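Local coordinates for protein allergen Bos d 2 (Bos taurus, PDB 4WFV) that probably carries pheromones or other small hydrophobic ligands as a secreted lipocalin, and is a major allergen of cow dander, at residues I7-I19 with N37-L51. Residues are numbered along the deposited sequence; the frame is centred on the assembly and turned at random.
Sequences IDPSKIPGEWRII and NYYRRIECINDCESL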
ATOM      1  N   ILE A   7      15.083  -2.322  -8.849  1.00 19.58           N
ATOM      2  CA  ILE A   7      13.705  -1.885  -9.090  1.00 20.95           C
ATOM      3  C   ILE A   7      13.561  -1.174 -10.433  1.00 21.16           C
ATOM      4  O   ILE A   7      14.397  -0.356 -10.807  1.00 19.18           O
ATOM      5  CB  ILE A   7      13.184  -0.983  -7.955  1.00 18.18           C
ATOM      6  CG1 ILE A   7      12.902  -1.833  -6.714  1.00 24.10           C
ATOM      7  CG2 ILE A   7      11.935  -0.212  -8.397  1.00 17.82           C
ATOM      8  CD1 ILE A   7      12.172  -1.113  -5.617  1.00 23.72           C
ATOM      9  N   ASP A   8      12.513  -1.520 -11.171  1.00 16.51           N
ATOM     10  CA  ASP A   8      12.185  -0.801 -12.392  1.00 15.20           C
ATOM     11  C   ASP A   8      11.024   0.124 -12.064  1.00 13.71           C
ATOM     12  O   ASP A   8       9.880  -0.315 -11.998  1.00 12.73           O
ATOM     13  CB  ASP A   8      11.824  -1.778 -13.523  1.00 16.84           C
ATOM     14  CG  ASP A   8      11.409  -1.072 -14.805  1.00 14.45           C
ATOM     15  OD1 ASP A   8      11.178   0.146 -14.767  1.00 14.05           O
ATOM     16  OD2 ASP A   8      11.302  -1.744 -15.859  1.00 18.59           O
ATOM     17  N   PRO A   9      11.317   1.409 -11.820  1.00 10.98           N
ATOM     18  CA  PRO A   9      10.245   2.321 -11.407  1.00 10.44           C
ATOM     19  C   PRO A   9       9.204   2.570 -12.506  1.00 10.67           C
ATOM     20  O   PRO A   9       8.118   3.055 -12.203  1.00 11.72           O
ATOM     21  CB  PRO A   9      10.998   3.605 -11.039  1.00 13.30           C
ATOM     22  CG  PRO A   9      12.251   3.542 -11.850  1.00 12.94           C
ATOM     23  CD  PRO A   9      12.625   2.088 -11.892  1.00 11.53           C
ATOM     24  N   SER A  10       9.505   2.221 -13.752  1.00 11.59           N
ATOM     25  CA  SER A  10       8.500   2.350 -14.812  1.00 12.16           C
ATOM     26  C   SER A  10       7.315   1.413 -14.591  1.00 13.23           C
ATOM     27  O   SER A  10       6.250   1.593 -15.187  1.00 11.82           O
ATOM     28  CB  SER A  10       9.105   2.111 -16.204  1.00 10.97           C
ATOM     29  OG  SER A  10       9.293   0.734 -16.463  1.00 14.86           O
ATOM     30  N   LYS A  11       7.492   0.430 -13.715  1.00 11.20           N
ATOM     31  CA  LYS A  11       6.408  -0.503 -13.402  1.00 11.85           C
ATOM     32  C   LYS A  11       5.492   0.013 -12.288  1.00 11.94           C
ATOM     33  O   LYS A  11       4.467  -0.606 -11.991  1.00 13.12           O
ATOM     34  CB  LYS A  11       6.969  -1.880 -13.038  1.00 12.05           C
ATOM     35  CG  LYS A  11       7.841  -2.472 -14.147  1.00 16.89           C
ATOM     36  CD  LYS A  11       8.341  -3.861 -13.813  1.00 21.20           C
ATOM     37  CE  LYS A  11       9.269  -4.373 -14.904  1.00 26.54           C
ATOM     38  NZ  LYS A  11       8.718  -4.082 -16.254  1.00 32.45           N
ATOM     39  N   ILE A  12       5.843   1.148 -11.690  1.00  9.87           N
ATOM     40  CA  ILE A  12       5.044   1.694 -10.590  1.00  9.75           C
ATOM     41  C   ILE A  12       3.714   2.322 -11.031  1.00 12.03           C
ATOM     42  O   ILE A  12       2.678   2.052 -10.427  1.00 12.34           O
ATOM     43  CB  ILE A  12       5.859   2.678  -9.726  1.00 11.09           C
ATOM     44  CG1 ILE A  12       7.001   1.937  -9.007  1.00 12.76           C
ATOM     45  CG2 ILE A  12       4.943   3.414  -8.734  1.00 12.66           C
ATOM     46  CD1 ILE A  12       8.040   2.851  -8.391  1.00 14.55           C
ATOM     47  N   PRO A  13       3.727   3.174 -12.070  1.00 11.15           N
ATOM     48  CA  PRO A  13       2.471   3.803 -12.491  1.00 13.49           C
ATOM     49  C   PRO A  13       1.486   2.769 -13.001  1.00 16.34           C
ATOM     50  O   PRO A  13       1.888   1.728 -13.531  1.00 19.15           O
ATOM     51  CB  PRO A  13       2.901   4.716 -13.648  1.00 16.48           C
ATOM     52  CG  PRO A  13       4.343   4.957 -13.437  1.00 16.33           C
ATOM     53  CD  PRO A  13       4.880   3.693 -12.830  1.00 11.22           C
ATOM     54  N   GLY A  14       0.199   3.053 -12.840  1.00 15.78           N
ATOM     55  CA  GLY A  14      -0.824   2.194 -13.404  1.00 17.08           C
ATOM     56  C   GLY A  14      -2.066   2.073 -12.556  1.00 12.71           C
ATOM     57  O   GLY A  14      -2.158   2.683 -11.480  1.00 13.18           O
ATOM     58  N   GLU A  15      -3.008   1.261 -13.040  1.00 13.55           N
ATOM     59  CA  GLU A  15      -4.298   1.026 -12.383  1.00 13.82           C
ATOM     60  C   GLU A  15      -4.298  -0.186 -11.447  1.00 18.55           C
ATOM     61  O   GLU A  15      -4.754  -1.275 -11.808  1.00 24.95           O
ATOM     62  CB  GLU A  15      -5.386   0.811 -13.436  1.00 18.35           C
ATOM     63  CG  GLU A  15      -5.442   1.885 -14.497  1.00 26.15           C
ATOM     64  CD  GLU A  15      -6.073   3.158 -13.994  1.00 31.11           C
ATOM     65  OE1 GLU A  15      -6.938   3.074 -13.096  1.00 37.71           O
ATOM     66  OE2 GLU A  15      -5.704   4.241 -14.495  1.00 42.67           O
ATOM     67  N   TRP A  16      -3.846   0.013 -10.224  1.00 12.55           N
ATOM     68  CA  TRP A  16      -3.663  -1.094  -9.297  1.00  9.73           C
ATOM     69  C   TRP A  16      -4.901  -1.343  -8.450  1.00 11.32           C
ATOM     70  O   TRP A  16      -5.678  -0.428  -8.184  1.00 12.92           O
ATOM     71  CB  TRP A  16      -2.523  -0.766  -8.350  1.00 11.15           C
ATOM     72  CG  TRP A  16      -1.183  -0.653  -9.006  1.00  9.96           C
ATOM     73  CD1 TRP A  16      -0.544   0.495  -9.374  1.00 10.58           C
ATOM     74  CD2 TRP A  16      -0.305  -1.730  -9.338  1.00  9.39           C
ATOM     75  NE1 TRP A  16       0.675   0.196  -9.941  1.00 10.93           N
ATOM     76  CE2 TRP A  16       0.849  -1.165  -9.923  1.00  9.64           C
ATOM     77  CE3 TRP A  16      -0.387  -3.122  -9.213  1.00  9.38           C
ATOM     78  CZ2 TRP A  16       1.913  -1.945 -10.373  1.00 11.33           C
ATOM     79  CZ3 TRP A  16       0.675  -3.894  -9.658  1.00  8.76           C
ATOM     80  CH2 TRP A  16       1.808  -3.303 -10.238  1.00 10.93           C
ATOM     81  N   ARG A  17      -5.094  -2.596  -8.059  1.00  9.55           N
ATOM     82  CA  ARG A  17      -6.063  -2.956  -7.023  0.51  9.42           C
ATOM     83  C   ARG A  17      -5.277  -3.423  -5.811  1.00  8.86           C
ATOM     84  O   ARG A  17      -4.233  -4.050  -5.955  1.00 11.10           O
ATOM     85  CB  ARG A  17      -6.967  -4.103  -7.482  0.51  9.48           C
ATOM     86  CG  ARG A  17      -7.859  -3.778  -8.667  0.51 12.57           C
ATOM     87  CD  ARG A  17      -8.795  -4.932  -9.016  0.51 13.31           C
ATOM     88  NE  ARG A  17      -9.477  -4.682 -10.281  0.51 16.08           N
ATOM     89  CZ  ARG A  17      -9.015  -5.066 -11.466  0.51 10.44           C
ATOM     90  NH1 ARG A  17      -7.877  -5.735 -11.547  0.51 15.05           N
ATOM     91  NH2 ARG A  17      -9.696  -4.785 -12.570  0.51 14.36           N
ATOM     92  N   ILE A  18      -5.778  -3.146  -4.619  1.00  8.08           N
ATOM     93  CA  ILE A  18      -5.142  -3.707  -3.434  1.00  8.20           C
ATOM     94  C   ILE A  18      -5.757  -5.051  -3.126  1.00  8.06           C
ATOM     95  O   ILE A  18      -6.979  -5.192  -3.065  1.00  9.37           O
ATOM     96  CB  ILE A  18      -5.209  -2.758  -2.220  1.00  6.02           C
ATOM     97  CG1 ILE A  18      -4.392  -3.318  -1.051  1.00  6.42           C
ATOM     98  CG2 ILE A  18      -6.646  -2.465  -1.810  1.00  8.48           C
ATOM     99  CD1 ILE A  18      -3.988  -2.235  -0.057  1.00  8.75           C
ATOM    100  N   ILE A  19      -4.901  -6.057  -2.969  1.00  6.18           N
ATOM    101  CA  ILE A  19      -5.369  -7.395  -2.632  1.00  7.22           C
ATOM    102  C   ILE A  19      -5.240  -7.643  -1.133  1.00  6.54           C
ATOM    103  O   ILE A  19      -6.209  -8.086  -0.488  1.00  7.75           O
ATOM    104  CB  ILE A  19      -4.597  -8.481  -3.405  1.00  6.50           C
ATOM    105  CG1 ILE A  19      -4.507  -8.125  -4.894  1.00  7.14           C
ATOM    106  CG2 ILE A  19      -5.233  -9.848  -3.183  1.00  7.30           C
ATOM    107  CD1 ILE A  19      -5.865  -7.903  -5.570  1.00  8.19           C
ATOM    108  N   ASN A  37      -6.931   1.210   2.720  1.00  7.91           N
ATOM    109  CA  ASN A  37      -7.127   2.132   1.612  1.00  8.29           C
ATOM    110  C   ASN A  37      -7.227   1.352   0.314  1.00  7.04           C
ATOM    111  O   ASN A  37      -6.346   0.552  -0.016  1.00  9.25           O
ATOM    112  CB  ASN A  37      -5.967   3.130   1.561  1.00 10.44           C
ATOM    113  CG  ASN A  37      -5.698   3.778   2.913  1.00 11.28           C
ATOM    114  OD1 ASN A  37      -4.549   3.869   3.354  1.00 13.46           O
ATOM    115  ND2 ASN A  37      -6.761   4.209   3.584  1.00 11.77           N
ATOM    116  N   TYR A  38      -8.317   1.576  -0.414  1.00  7.67           N
ATOM    117  CA  TYR A  38      -8.597   0.804  -1.617  1.00  6.94           C
ATOM    118  C   TYR A  38      -8.035   1.503  -2.849  1.00  6.84           C
ATOM    119  O   TYR A  38      -8.686   2.366  -3.455  1.00  8.14           O
ATOM    120  CB  TYR A  38     -10.103   0.535  -1.741  1.00  8.41           C
ATOM    121  CG  TYR A  38     -10.676  -0.225  -0.562  1.00  7.03           C
ATOM    122  CD1 TYR A  38     -10.508  -1.600  -0.443  1.00  7.91           C
ATOM    123  CD2 TYR A  38     -11.386   0.435   0.436  1.00  8.26           C
ATOM    124  CE1 TYR A  38     -11.042  -2.306   0.643  1.00  7.50           C
ATOM    125  CE2 TYR A  38     -11.923  -0.259   1.526  1.00  8.68           C
ATOM    126  CZ  TYR A  38     -11.740  -1.627   1.615  1.00  7.96           C
ATOM    127  OH  TYR A  38     -12.266  -2.324   2.680  1.00  9.52           O
ATOM    128  N   TYR A  39      -6.822   1.099  -3.218  1.00  7.17           N
ATOM    129  CA  TYR A  39      -6.095   1.693  -4.337  1.00  7.14           C
ATOM    130  C   TYR A  39      -6.879   1.640  -5.625  1.00  6.94           C
ATOM    131  O   TYR A  39      -7.597   0.677  -5.888  1.00  8.17           O
ATOM    132  CB  TYR A  39      -4.782   0.939  -4.564  1.00  7.45           C
ATOM    133  CG  TYR A  39      -3.644   1.380  -3.672  1.00  8.97           C
ATOM    134  CD1 TYR A  39      -3.615   1.040  -2.320  1.00  7.66           C
ATOM    135  CD2 TYR A  39      -2.589   2.125  -4.183  1.00 11.30           C
ATOM    136  CE1 TYR A  39      -2.570   1.436  -1.499  1.00 10.47           C
ATOM    137  CE2 TYR A  39      -1.532   2.523  -3.370  1.00 12.19           C
ATOM    138  CZ  TYR A  39      -1.526   2.178  -2.035  1.00 10.09           C
ATOM    139  OH  TYR A  39      -0.467   2.596  -1.245  1.00 12.77           O
ATOM    140  N   ARG A  40      -6.720   2.685  -6.432  1.00  8.56           N
ATOM    141  CA  ARG A  40      -7.244   2.687  -7.798  1.00  8.27           C
ATOM    142  C   ARG A  40      -6.169   3.038  -8.816  1.00  9.63           C
ATOM    143  O   ARG A  40      -6.134   2.465  -9.905  1.00 10.55           O
ATOM    144  CB  ARG A  40      -8.452   3.629  -7.924  1.00  8.42           C
ATOM    145  CG  ARG A  40      -9.685   3.165  -7.144  1.00  7.56           C
ATOM    146  CD  ARG A  40     -10.301   1.930  -7.782  1.00  7.08           C
ATOM    147  NE  ARG A  40     -11.536   1.501  -7.140  1.00  7.95           N
ATOM    148  CZ  ARG A  40     -11.609   0.648  -6.120  1.00  6.63           C
ATOM    149  NH1 ARG A  40     -10.508   0.114  -5.594  1.00  7.56           N
ATOM    150  NH2 ARG A  40     -12.802   0.304  -5.651  1.00  7.17           N
ATOM    151  N   ARG A  41      -5.281   3.967  -8.477  1.00  9.33           N
ATOM    152  CA  ARG A  41      -4.313   4.420  -9.470  1.00 12.01           C
ATOM    153  C   ARG A  41      -3.102   5.059  -8.825  1.00 10.16           C
ATOM    154  O   ARG A  41      -3.226   5.757  -7.815  1.00 12.34           O
ATOM    155  CB  ARG A  41      -4.970   5.424 -10.420  1.00 12.93           C
ATOM    156  CG  ARG A  41      -4.101   5.823 -11.602  1.00 14.44           C
ATOM    157  CD  ARG A  41      -4.877   6.739 -12.543  1.00 22.33           C
ATOM    158  NE  ARG A  41      -4.093   7.121 -13.715  1.00 27.94           N
ATOM    159  CZ  ARG A  41      -4.507   7.981 -14.640  1.00 39.41           C
ATOM    160  NH1 ARG A  41      -5.701   8.549 -14.531  1.00 37.17           N
ATOM    161  NH2 ARG A  41      -3.729   8.276 -15.674  1.00 35.03           N
ATOM    162  N   ILE A  42      -1.934   4.811  -9.413  1.00 10.94           N
ATOM    163  CA  ILE A  42      -0.699   5.470  -9.010  1.00 12.15           C
ATOM    164  C   ILE A  42      -0.116   6.087 -10.268  1.00 12.75           C
ATOM    165  O   ILE A  42      -0.093   5.449 -11.321  1.00 13.16           O
ATOM    166  CB  ILE A  42       0.322   4.480  -8.413  1.00 11.60           C
ATOM    167  CG1 ILE A  42      -0.262   3.762  -7.188  1.00 11.24           C
ATOM    168  CG2 ILE A  42       1.609   5.201  -8.035  1.00 12.08           C
ATOM    169  CD1 ILE A  42       0.664   2.687  -6.619  1.00 10.88           C
ATOM    170  N   GLU A  43       0.337   7.329 -10.166  1.00 13.39           N
ATOM    171  CA  GLU A  43       1.088   7.938 -11.253  1.00 13.63           C
ATOM    172  C   GLU A  43       2.384   8.540 -10.717  1.00 15.82           C
ATOM    173  O   GLU A  43       2.458   8.953  -9.560  1.00 15.26           O
ATOM    174  CB  GLU A  43       0.244   8.998 -11.961  1.00 17.85           C
ATOM    175  CG  GLU A  43      -0.999   8.441 -12.643  1.00 19.17           C
ATOM    176  CD  GLU A  43      -0.678   7.487 -13.790  1.00 23.60           C
ATOM    177  OE1 GLU A  43       0.444   7.544 -14.342  1.00 23.93           O
ATOM    178  OE2 GLU A  43      -1.552   6.668 -14.140  1.00 27.53           O
ATOM    179  N   CYS A  44       3.411   8.570 -11.556  1.00 18.09           N
ATOM    180  CA  CYS A  44       4.668   9.204 -11.189  1.00 18.14           C
ATOM    181  C   CYS A  44       4.655  10.655 -11.646  1.00 17.87           C
ATOM    182  O   CYS A  44       4.111  10.979 -12.700  1.00 20.52           O
ATOM    183  CB  CYS A  44       5.866   8.467 -11.803  1.00 19.59           C
ATOM    184  SG  CYS A  44       6.412   6.956 -10.931  1.00 29.55           S
ATOM    185  N   ILE A  45       5.243  11.523 -10.833  1.00 15.72           N
ATOM    186  CA  ILE A  45       5.401  12.932 -11.175  1.00 17.27           C
ATOM    187  C   ILE A  45       6.894  13.234 -11.238  1.00 18.10           C
ATOM    188  O   ILE A  45       7.652  12.800 -10.381  1.00 16.10           O
ATOM    189  CB  ILE A  45       4.727  13.831 -10.130  1.00 20.56           C
ATOM    190  CG1 ILE A  45       3.230  13.536 -10.076  1.00 22.31           C
ATOM    191  CG2 ILE A  45       4.986  15.304 -10.434  1.00 22.65           C
ATOM    192  CD1 ILE A  45       2.515  14.186  -8.912  1.00 25.29           C
ATOM    193  N   ASN A  46       7.318  13.963 -12.265  1.00 16.89           N
ATOM    194  CA  ASN A  46       8.734  14.287 -12.424  1.00 20.14           C
ATOM    195  C   ASN A  46       9.622  13.050 -12.291  1.00 16.85           C
ATOM    196  O   ASN A  46      10.551  13.013 -11.481  1.00 16.33           O
ATOM    197  CB  ASN A  46       9.160  15.363 -11.422  1.00 20.97           C
ATOM    198  CG  ASN A  46       8.442  16.675 -11.643  1.00 26.73           C
ATOM    199  OD1 ASN A  46       8.198  17.077 -12.781  1.00 32.00           O
ATOM    200  ND2 ASN A  46       8.091  17.350 -10.554  1.00 33.80           N
ATOM    201  N   ASP A  47       9.314  12.037 -13.093  1.00 16.38           N
ATOM    202  CA  ASP A  47      10.097  10.802 -13.127  1.00 20.65           C
ATOM    203  C   ASP A  47      10.194  10.157 -11.746  1.00 22.75           C
ATOM    204  O   ASP A  47      11.260   9.702 -11.330  1.00 22.78           O
ATOM    205  CB  ASP A  47      11.489  11.048 -13.721  1.00 21.22           C
ATOM    206  CG  ASP A  47      11.447  11.292 -15.225  1.00 22.48           C
ATOM    207  OD1 ASP A  47      10.355  11.182 -15.819  1.00 22.86           O
ATOM    208  OD2 ASP A  47      12.512  11.587 -15.809  1.00 26.07           O
ATOM    209  N   CYS A  48       9.058  10.133 -11.057  1.00 16.01           N
ATOM    210  CA  CYS A  48       8.910   9.458  -9.760  1.00 16.80           C
ATOM    211  C   CYS A  48       9.567  10.194  -8.590  1.00 17.43           C
ATOM    212  O   CYS A  48       9.781   9.618  -7.523  1.00 18.21           O
ATOM    213  CB  CYS A  48       9.369   7.994  -9.830  1.00 20.14           C
ATOM    214  SG  CYS A  48       8.455   6.973 -11.045  1.00 25.53           S
ATOM    215  N   GLU A  49       9.863  11.475  -8.777  1.00 16.07           N
ATOM    216  CA  GLU A  49      10.304  12.297  -7.658  1.00 18.60           C
ATOM    217  C   GLU A  49       9.140  12.486  -6.688  1.00 18.20           C
ATOM    218  O   GLU A  49       9.344  12.707  -5.494  1.00 18.42           O
ATOM    219  CB  GLU A  49      10.827  13.650  -8.142  1.00 21.19           C
ATOM    220  CG  GLU A  49      11.426  14.509  -7.037  1.00 25.59           C
ATOM    221  CD  GLU A  49      12.659  13.885  -6.403  1.00 27.35           C
ATOM    222  OE1 GLU A  49      13.280  12.999  -7.030  1.00 28.85           O
ATOM    223  OE2 GLU A  49      13.009  14.285  -5.271  1.00 38.62           O
ATOM    224  N   SER A  50       7.921  12.413  -7.214  1.00 14.10           N
ATOM    225  CA  SER A  50       6.720  12.328  -6.390  1.00 15.24           C
ATOM    226  C   SER A  50       5.774  11.266  -6.950  1.00 15.24           C
ATOM    227  O   SER A  50       5.838  10.915  -8.137  1.00 14.08           O
ATOM    228  CB  SER A  50       5.997  13.676  -6.309  1.00 17.78           C
ATOM    229  OG  SER A  50       6.725  14.597  -5.515  1.00 23.69           O
ATOM    230  N   LEU A  51       4.906  10.749  -6.088  1.00 15.04           N
ATOM    231  CA  LEU A  51       3.847   9.837  -6.504  1.00 13.47           C
ATOM    232  C   LEU A  51       2.481  10.453  -6.240  1.00 14.60           C
ATOM    233  O   LEU A  51       2.268  11.086  -5.209  1.00 18.60           O
ATOM    234  CB  LEU A  51       3.942   8.503  -5.762  1.00 16.30           C
ATOM    235  CG  LEU A  51       5.234   7.697  -5.846  1.00 15.38           C
ATOM    236  CD1 LEU A  51       5.096   6.433  -5.007  1.00 17.46           C
ATOM    237  CD2 LEU A  51       5.573   7.356  -7.296  1.00 17.67           C
TER
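Ile-42 O is gripped by two groups: Gly-14 N donates to it at 2.9 Å, and Pro-13 CA adds a C-H...O contact. Ile-42 N donates back to Gly-14 O at 3.0 Å, and Arg-41 CA meets that same oxygen in a second C-H...O contact. The two N-H bonds make one antiparallel, hydrogen-bonded pair. At phi 145° a CB on Gly-14 would press against the carbonyl oxygen of Pro-13, so this backbone calls for glycine.

On the outer side, Glu-15 OE2 lies over one face of the Arg-41 guanidinium, 3.4 Å from Arg-41 NE. No N-H points at it, so the attraction is one of charge. The carboxylate and guanidinium planes are 45° apart. Glu-43 OE2 instead sits at the guanidinium edge and takes the N-H of Arg-41 NE at 2.6 Å. Arg-41 probably offsets the repulsion between these two carboxylates.

The rest of the contact is apolar. Ile-42 has CG1 anti to its carbonyl carbon (chi1 -59°), which sends CD1 to Trp-16 CD1 at 3.7 Å and CG2 to Ile-12 CG2. The indole is fixed by Trp-16 NE1, which gives its N-H to Ile-12 O at 2.8 Å. Lys-119 makes a cation-pi contact with the ring. Pro-13 CG packs at 3.8 Å on Cys-44 SG, which is disulfide-bonded to Cys-48. Further along, Ile-18 CD1 touches Tyr-39 CD1, and Tyr-39 OH bonds to Glu-115.

The Gly-X-Trp segment running into the first strand, with the tryptophan packed at the end of the barrel, is the N-terminal signature of the lipocalin fold.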